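Local coordinates for protein lasso peptide isopeptidase AtxE2 (Asticcacaulis excentricus, PDB 5TXC) that hydrolyses the isopeptide bond of the threaded lasso peptides astexin-2 and astexin-3, converting them to linear peptides, at residues V89-D94 against S385-P390; P165-A170 against L184-R189. All coordinates share one frame; numbering follows the deposited sequence.

Contact 1: V89-D94 against S385-P390; sequences VVKATD and SPLYDP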
loop_
_atom_site.group_PDB
_atom_site.type_symbol
_atom_site.label_atom_id
_atom_site.label_comp_id
_atom_site.label_asym_id
_atom_site.label_seq_id
_atom_site.Cartn_x
_atom_site.Cartn_y
_atom_site.Cartn_z
ATOM N N VAL A 89 -16.555 -8.406 11.244
ATOM C CA VAL A 89 -17.581 -9.171 10.558
ATOM C C VAL A 89 -17.260 -10.655 10.657
ATOM O O VAL A 89 -16.092 -11.064 10.661
ATOM C CB VAL A 89 -17.695 -8.721 9.094
ATOM C CG1 VAL A 89 -18.886 -9.381 8.403
ATOM C CG2 VAL A 89 -17.788 -7.191 9.036
ATOM N N VAL A 90 -18.323 -11.467 10.690
ATOM C CA VAL A 90 -18.243 -12.925 10.688
ATOM C C VAL A 90 -19.227 -13.424 9.647
ATOM O O VAL A 90 -20.424 -13.128 9.729
ATOM C CB VAL A 90 -18.549 -13.538 12.065
ATOM C CG1 VAL A 90 -18.643 -15.046 11.949
ATOM C CG2 VAL A 90 -17.436 -13.234 13.044
ATOM N N LYS A 91 -18.730 -14.162 8.659
ATOM C CA LYS A 91 -19.607 -14.792 7.686
ATOM C C LYS A 91 -19.308 -16.277 7.651
ATOM O O LYS A 91 -18.167 -16.706 7.858
ATOM C CB LYS A 91 -19.478 -14.244 6.241
ATOM C CG LYS A 91 -20.796 -14.488 5.472
ATOM C CD LYS A 91 -20.658 -14.566 3.996
ATOM C CE LYS A 91 -21.935 -15.107 3.374
ATOM N NZ LYS A 91 -23.003 -14.088 3.326
ATOM N N ALA A 92 -20.357 -17.050 7.390
ATOM C CA ALA A 92 -20.246 -18.493 7.325
ATOM C C ALA A 92 -19.697 -18.885 5.964
ATOM O O ALA A 92 -20.183 -18.418 4.931
ATOM C CB ALA A 92 -21.607 -19.137 7.578
ATOM N N THR A 93 -18.686 -19.749 5.956
ATOM C CA THR A 93 -18.048 -20.069 4.691
ATOM C C THR A 93 -18.955 -20.843 3.739
ATOM O O THR A 93 -18.628 -20.932 2.552
ATOM C CB THR A 93 -16.759 -20.850 4.934
ATOM O OG1 THR A 93 -17.073 -22.061 5.618
ATOM C CG2 THR A 93 -15.804 -20.032 5.788
ATOM N N ASP A 94 -20.073 -21.410 4.201
ATOM C CA ASP A 94 -20.935 -22.063 3.219
ATOM C C ASP A 94 -21.803 -21.065 2.465
ATOM O O ASP A 94 -22.490 -21.462 1.526
ATOM C CB ASP A 94 -21.826 -23.154 3.841
ATOM C CG ASP A 94 -22.669 -22.668 5.011
ATOM O OD1 ASP A 94 -22.980 -21.459 5.101
ATOM O OD2 ASP A 94 -23.073 -23.519 5.831
ATOM N N SER A 385 -15.568 -18.264 -6.619
ATOM C CA SER A 385 -16.952 -17.913 -6.363
ATOM C C SER A 385 -17.041 -16.847 -5.280
ATOM O O SER A 385 -16.306 -16.909 -4.288
ATOM C CB SER A 385 -17.758 -19.151 -5.939
ATOM O OG SER A 385 -17.918 -20.036 -7.041
ATOM N N PRO A 386 -17.937 -15.877 -5.437
ATOM C CA PRO A 386 -18.076 -14.816 -4.428
ATOM C C PRO A 386 -18.513 -15.379 -3.090
ATOM O O PRO A 386 -19.334 -16.290 -3.021
ATOM C CB PRO A 386 -19.154 -13.894 -5.014
ATOM C CG PRO A 386 -19.181 -14.198 -6.492
ATOM C CD PRO A 386 -18.798 -15.660 -6.614
ATOM N N LEU A 387 -17.955 -14.816 -2.025
ATOM C CA LEU A 387 -18.370 -15.111 -0.660
ATOM C C LEU A 387 -18.951 -13.877 0.021
ATOM O O LEU A 387 -20.054 -13.946 0.559
ATOM C CB LEU A 387 -17.185 -15.676 0.146
ATOM C CG LEU A 387 -17.531 -16.128 1.568
ATOM C CD1 LEU A 387 -18.511 -17.283 1.520
ATOM C CD2 LEU A 387 -16.304 -16.527 2.387
ATOM N N TYR A 388 -18.217 -12.767 0.071
ATOM C CA TYR A 388 -18.712 -11.562 0.715
ATOM C C TYR A 388 -18.172 -10.341 -0.026
ATOM O O TYR A 388 -16.962 -10.229 -0.249
ATOM C CB TYR A 388 -18.303 -11.508 2.190
ATOM C CG TYR A 388 -18.874 -10.296 2.881
ATOM C CD1 TYR A 388 -20.175 -10.310 3.353
ATOM C CD2 TYR A 388 -18.141 -9.132 3.025
ATOM C CE1 TYR A 388 -20.724 -9.209 3.961
ATOM C CE2 TYR A 388 -18.692 -8.012 3.641
ATOM C CZ TYR A 388 -19.987 -8.063 4.098
ATOM O OH TYR A 388 -20.561 -6.976 4.718
ATOM N N ASP A 389 -19.057 -9.417 -0.377
ATOM C CA ASP A 389 -18.669 -8.183 -1.063
ATOM C C ASP A 389 -19.281 -7.070 -0.236
ATOM O O ASP A 389 -20.523 -6.969 -0.164
ATOM C CB ASP A 389 -19.155 -8.126 -2.515
ATOM C CG ASP A 389 -18.461 -7.016 -3.342
ATOM O OD1 ASP A 389 -17.917 -6.052 -2.757
ATOM O OD2 ASP A 389 -18.444 -7.127 -4.589
ATOM N N PRO A 390 -18.478 -6.263 0.455
ATOM C CA PRO A 390 -19.043 -5.190 1.280
ATOM C C PRO A 390 -19.465 -3.972 0.476
ATOM O O PRO A 390 -19.962 -3.017 1.069
ATOM C CB PRO A 390 -17.898 -4.844 2.245
ATOM C CG PRO A 390 -16.642 -5.371 1.606
ATOM C CD PRO A 390 -17.009 -6.221 0.405
#

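Contact 2: P165-A170 against L184-R189; sequences PVIEDA and LIYSGR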
loop_
_atom_site.group_PDB
_atom_site.type_symbol
_atom_site.label_atom_id
_atom_site.label_comp_id
_atom_site.label_asym_id
_atom_site.label_seq_id
_atom_site.Cartn_x
_atom_site.Cartn_y
_atom_site.Cartn_z
ATOM N N PRO A 165 -14.310 -3.877 25.788
ATOM C CA PRO A 165 -12.857 -4.059 25.881
ATOM C C PRO A 165 -12.499 -5.010 27.006
ATOM O O PRO A 165 -13.290 -5.269 27.906
ATOM C CB PRO A 165 -12.332 -2.654 26.186
ATOM C CG PRO A 165 -13.513 -1.913 26.694
ATOM C CD PRO A 165 -14.703 -2.480 25.998
ATOM N N VAL A 166 -11.265 -5.508 26.968
ATOM C CA VAL A 166 -10.887 -6.617 27.836
ATOM C C VAL A 166 -9.477 -6.446 28.403
ATOM O O VAL A 166 -9.248 -6.729 29.580
ATOM C CB VAL A 166 -11.092 -7.942 27.072
ATOM C CG1 VAL A 166 -9.820 -8.735 26.914
ATOM C CG2 VAL A 166 -12.220 -8.754 27.711
ATOM N N ILE A 167 -8.506 -6.053 27.574
ATOM C CA ILE A 167 -7.151 -5.774 28.041
ATOM C C ILE A 167 -6.807 -4.332 27.708
ATOM O O ILE A 167 -7.017 -3.880 26.574
ATOM C CB ILE A 167 -6.085 -6.711 27.451
ATOM C CG1 ILE A 167 -6.476 -8.183 27.594
ATOM C CG2 ILE A 167 -4.805 -6.488 28.187
ATOM C CD1 ILE A 167 -5.541 -9.134 26.823
ATOM N N GLU A 168 -6.273 -3.626 28.696
ATOM C CA GLU A 168 -5.868 -2.237 28.584
ATOM C C GLU A 168 -4.628 -2.035 29.441
ATOM O O GLU A 168 -4.525 -2.613 30.522
ATOM C CB GLU A 168 -7.057 -1.353 28.994
ATOM C CG GLU A 168 -6.859 0.141 28.941
ATOM C CD GLU A 168 -8.037 0.906 29.567
ATOM O OE1 GLU A 168 -9.139 0.321 29.723
ATOM O OE2 GLU A 168 -7.848 2.082 29.944
ATOM N N ASP A 169 -3.675 -1.250 28.955
ATOM C CA ASP A 169 -2.416 -1.053 29.672
ATOM C C ASP A 169 -1.902 0.362 29.396
ATOM O O ASP A 169 -2.494 1.121 28.625
ATOM C CB ASP A 169 -1.387 -2.118 29.264
ATOM C CG ASP A 169 -0.566 -2.659 30.456
ATOM O OD1 ASP A 169 -0.003 -1.871 31.255
ATOM O OD2 ASP A 169 -0.467 -3.893 30.587
ATOM N N ALA A 170 -0.782 0.717 30.038
ATOM C CA ALA A 170 -0.181 2.036 29.839
ATOM C C ALA A 170 0.295 2.237 28.414
ATOM O O ALA A 170 0.451 3.379 27.972
ATOM C CB ALA A 170 1.015 2.243 30.771
ATOM N N LEU A 184 -5.638 -14.920 27.824
ATOM C CA LEU A 184 -5.131 -14.166 26.691
ATOM C C LEU A 184 -3.711 -13.755 26.994
ATOM O O LEU A 184 -3.425 -13.280 28.090
ATOM C CB LEU A 184 -5.955 -12.903 26.416
ATOM C CG LEU A 184 -7.366 -13.066 25.903
ATOM C CD1 LEU A 184 -8.076 -11.747 25.972
ATOM C CD2 LEU A 184 -7.334 -13.559 24.495
ATOM N N ILE A 185 -2.831 -13.897 26.023
ATOM C CA ILE A 185 -1.489 -13.344 26.114
ATOM C C ILE A 185 -1.451 -12.166 25.146
ATOM O O ILE A 185 -2.127 -12.196 24.111
ATOM C CB ILE A 185 -0.415 -14.411 25.808
ATOM C CG1 ILE A 185 0.989 -13.817 25.820
ATOM C CG2 ILE A 185 -0.701 -15.112 24.486
ATOM C CD1 ILE A 185 2.067 -14.908 25.831
ATOM N N TYR A 186 -0.720 -11.110 25.511
ATOM C CA TYR A 186 -0.647 -9.903 24.692
ATOM C C TYR A 186 0.750 -9.305 24.817
ATOM O O TYR A 186 1.487 -9.583 25.771
ATOM C CB TYR A 186 -1.745 -8.888 25.066
ATOM C CG TYR A 186 -1.617 -8.255 26.447
ATOM C CD1 TYR A 186 -2.161 -8.877 27.562
ATOM C CD2 TYR A 186 -0.975 -7.032 26.628
ATOM C CE1 TYR A 186 -2.059 -8.318 28.817
ATOM C CE2 TYR A 186 -0.882 -6.455 27.887
ATOM C CZ TYR A 186 -1.426 -7.109 28.980
ATOM O OH TYR A 186 -1.343 -6.580 30.249
ATOM N N SER A 187 1.135 -8.529 23.808
ATOM C CA SER A 187 2.452 -7.908 23.764
ATOM C C SER A 187 2.323 -6.389 23.688
ATOM O O SER A 187 1.284 -5.845 23.312
ATOM C CB SER A 187 3.260 -8.419 22.564
ATOM O OG SER A 187 2.562 -8.125 21.361
ATOM N N GLY A 188 3.398 -5.708 24.057
ATOM C CA GLY A 188 3.455 -4.260 23.980
ATOM C C GLY A 188 4.807 -3.802 24.472
ATOM O O GLY A 188 5.628 -4.604 24.920
ATOM N N ARG A 189 5.036 -2.492 24.396
ATOM C CA ARG A 189 6.317 -1.918 24.809
ATOM C C ARG A 189 6.124 -0.810 25.838
ATOM O O ARG A 189 6.008 0.364 25.474
ATOM C CB ARG A 189 7.068 -1.390 23.586
ATOM C CG ARG A 189 7.461 -2.483 22.602
ATOM C CD ARG A 189 8.115 -1.961 21.352
ATOM N NE ARG A 189 7.150 -1.229 20.537
ATOM C CZ ARG A 189 7.474 -0.438 19.517
ATOM N NH1 ARG A 189 8.740 -0.287 19.173
ATOM N NH2 ARG A 189 6.529 0.193 18.835
#

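Contact 1: V89-D94 against S385-P390
Lys91 lays the aliphatic part of its side chain across the backbone of Leu387, with CD 3.5 Å from Leu387 O. The same methylene reaches the start of the next residue, Lys91 CD lying 4.3 Å from Tyr388 CB, and approaches that tyrosine's ring obliquely. With CG anti to the backbone N (chi1 -155°) the lysine runs out nearly extended, then bends at its last torsion (chi4 77°), and NZ is hydrogen-bonded to Thr97 O. A long side chain suits this place: its methylenes supply apolar surface while its polar end finds a partner beyond the two segments. The CB of Leu387 does not point straight at strand 83-92, but the branch brings CD1 against the carbonyls at the end of the strand and just past it, 3.8 Å from Thr93 O and 4.0 Å from Ala92 O. Thr93 O itself takes a hydrogen bond from Arg360, a residue of the same sheet as strand 384-388, so the carbonyl that Leu387 CD1 packs against is also tied to the last sheet. Tyr388 sets off toward strand 83-92; its ring meets that of Phe72 at an inclined angle, and its OH is hydrogen-bonded to Arg87 NH2. Leu387 and Tyr388 form a classic beta bulge, two successive residues facing Leu374.

No hydrogen bond joins the two segments directly, and the strand axes, inclined at 139°, come no closer than 8.3 Å. Side chains therefore bridge a gap too wide for strand pairing. Strand 83-92 belongs to the first sheet of the propeller and strand 384-388 is an outermost strand of the last, consistent with the seam where the ring closes, as in the unlatched beta-propellers of the prolyl oligopeptidase family.

Contact 2: P165-A170 against L184-R189
Ile167 presses its branches against Tyr186 and Leu184, joining two successive blades of the beta-propeller: strand 165-167 is an outermost strand of one four-stranded sheet, and strand 183-188 lies inside the next. Packing is tight at this hydrophobic end. CG2 of Ile167 sits over one face of the Tyr186 ring in a CH-pi contact, 3.5 Å from its centroid and offset toward the rim. The isoleucine's other branch reaches forward, bringing Ile167 CD1 to 3.7 Å from Leu184 CD1. Val166 CG1 meets that same methyl, the two side chains crossing at about a right angle. Two beta-branched neighbours can both contribute because Val166 and Ile167 form a classic beta bulge opposite Val153.

Beyond the ring the interface changes to polar chemistry at its partly exposed side. Tyr186 CG stands between the backbone N and carbonyl carbon (chi1 67°), and the ring extends toward Asp169, whose OD2 sits at the ring edge, in its plane. A tyrosine suits the spot, offering a face to aliphatic carbon and a hydroxyl to the acid at its rim. Its OH donates to Asp169 OD2 at 2.8 Å, meeting the acid oxygen nearly along the carboxylate's own C-O axis, with the carboxylate and ring planes 51° apart. The acid's other oxygen is held by its own chain: Asp169 OD1 accepts from Ala170 N at 3.0 Å through its anti lone pair.

In the fold
Both contacts join neighbouring sheets of the beta-propeller, away from the annotated sites, and they share no strands. Their centres lie 30 Å apart and their nearest atoms about 15 Å, so neither touches the other. Contact 2 is a junction between blades that follow each other directly in sequence, whereas contact 1 joins the first blade to the last across nearly 300 residues, apparently closing the ring. Contact 2 is the more buried, an aliphatic and aromatic interior ending in one direct hydrogen bond. Contact 1 is only partly buried and has no direct hydrogen bond; carbon meets backbone carbonyls, and its polar ends bond to residues beyond the two segments.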